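PDB 6KXD: ketosynthase from Streptomyces sp. MSC090213JE08, which probably catalyses the decarboxylative condensation of an acyl chain with malonyl-ACP, extending the chain by two carbons in a highly reducing type II polyketide synthase. Local coordinates for residues 279-284 against 314-319. Sequence-based numbering, arbitrary orientation.
Sequences RGIRLA and AAIVDV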
# COMPACT_ATOMS: atom_id res chain seq x y z
N ARG A 279 17.31 -12.71 0.22
CA ARG A 279 17.35 -11.94 1.47
C ARG A 279 16.00 -11.99 2.17
O ARG A 279 15.93 -12.10 3.34
CB ARG A 279 17.77 -10.49 1.18
CG ARG A 279 19.27 -10.25 1.33
CD ARG A 279 19.64 -8.76 1.32
NE ARG A 279 18.56 -7.86 1.72
CZ ARG A 279 18.24 -7.55 2.98
NH1 ARG A 279 18.95 -7.98 4.01
NH2 ARG A 279 17.17 -6.80 3.20
N GLY A 280 14.93 -11.80 1.41
CA GLY A 280 13.58 -11.85 1.95
C GLY A 280 13.27 -13.19 2.59
O GLY A 280 12.76 -13.26 3.70
N ILE A 281 13.65 -14.27 1.90
CA ILE A 281 13.43 -15.61 2.45
C ILE A 281 14.20 -15.72 3.77
O ILE A 281 13.63 -16.12 4.77
CB ILE A 281 13.80 -16.70 1.43
CG1 ILE A 281 12.91 -16.62 0.19
CG2 ILE A 281 13.72 -18.09 2.06
CD1 ILE A 281 13.34 -17.51 -0.95
N ARG A 282 15.47 -15.31 3.77
CA ARG A 282 16.29 -15.50 4.96
C ARG A 282 15.73 -14.67 6.11
O ARG A 282 15.74 -15.11 7.23
CB ARG A 282 17.76 -15.12 4.73
CG ARG A 282 18.48 -16.02 3.74
CD ARG A 282 19.96 -15.65 3.62
NE ARG A 282 20.58 -16.25 2.45
CZ ARG A 282 21.13 -17.46 2.43
NH1 ARG A 282 21.03 -18.25 3.49
NH2 ARG A 282 21.80 -17.85 1.37
N LEU A 283 15.25 -13.45 5.81
CA LEU A 283 14.68 -12.58 6.86
C LEU A 283 13.44 -13.21 7.48
O LEU A 283 13.23 -13.18 8.71
CB LEU A 283 14.37 -11.22 6.23
CG LEU A 283 15.59 -10.32 6.05
CD1 LEU A 283 15.26 -9.15 5.12
CD2 LEU A 283 16.09 -9.82 7.39
N ALA A 284 12.62 -13.82 6.62
CA ALA A 284 11.42 -14.45 7.01
C ALA A 284 11.72 -15.66 7.92
O ALA A 284 11.07 -15.86 8.97
CB ALA A 284 10.66 -14.86 5.78
N ALA A 314 16.48 -19.78 -8.44
CA ALA A 314 17.87 -19.55 -8.10
C ALA A 314 17.96 -19.05 -6.65
O ALA A 314 18.86 -19.43 -5.94
CB ALA A 314 18.50 -18.57 -9.07
N ALA A 315 17.01 -18.19 -6.23
CA ALA A 315 17.07 -17.62 -4.91
C ALA A 315 16.78 -18.69 -3.87
O ALA A 315 17.37 -18.71 -2.77
CB ALA A 315 16.08 -16.47 -4.82
N ILE A 316 15.79 -19.52 -4.20
CA ILE A 316 15.38 -20.61 -3.34
C ILE A 316 16.58 -21.56 -3.14
O ILE A 316 16.90 -21.93 -2.02
CB ILE A 316 14.13 -21.33 -3.90
CG1 ILE A 316 12.88 -20.45 -3.72
CG2 ILE A 316 13.93 -22.69 -3.23
CD1 ILE A 316 11.68 -20.88 -4.54
N VAL A 317 17.25 -21.90 -4.24
CA VAL A 317 18.39 -22.81 -4.19
C VAL A 317 19.55 -22.14 -3.44
O VAL A 317 20.26 -22.80 -2.68
CB VAL A 317 18.78 -23.27 -5.61
CG1 VAL A 317 20.11 -24.03 -5.61
CG2 VAL A 317 17.69 -24.09 -6.27
N ASP A 318 19.73 -20.82 -3.60
CA ASP A 318 20.72 -20.10 -2.80
C ASP A 318 20.47 -20.32 -1.31
O ASP A 318 21.42 -20.53 -0.56
CB ASP A 318 20.72 -18.59 -3.00
CG ASP A 318 21.42 -18.14 -4.26
OD1 ASP A 318 22.08 -18.99 -4.90
OD2 ASP A 318 21.29 -16.94 -4.59
N VAL A 319 19.21 -20.20 -0.87
CA VAL A 319 18.93 -20.19 0.51
C VAL A 319 18.94 -21.61 1.08
O VAL A 319 19.31 -21.82 2.22
CB VAL A 319 17.58 -19.50 0.78
CG1 VAL A 319 17.10 -19.80 2.19
CG2 VAL A 319 17.66 -18.01 0.51
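Val319 projects from helix 306-320 toward helix 274-288, CG1 against Ile281 and CG2 against Arg282. Both helices belong to the C-terminal half of the thiolase fold, where they pack side by side, with Ile281 also reaching strands 387-394 and 398-405 of the central sheet. The short segments run at 45° to each other with their axes 9.7 Å apart, a spacing filled by Ile281, Val319 and the Arg282 chain. CG1 of Val319 lies 3.8 Å from CG2 of Ile281. The longer arm of Ile281 reaches across to Ile316, the two side chains meeting at a slant: with chi2 at 171° it is stretched out, bringing CD1 to 4.1 Å from Ile316 CG1. CG2 of Val319, the other branch, meets Arg282 CG at 3.9 Å. The Arg282 chain, extended from CG to NE, runs alongside the valine and brings one guanidinium face over Val319 CA, which sits 3.6 Å from that plane and toward its rim. The carboxylate of Asp318 is turned to Arg274 in a salt bridge, whereas the backbone O of Asp318 lies 3.3 Å from Arg282 NH2, oblique to the guanidinium plane.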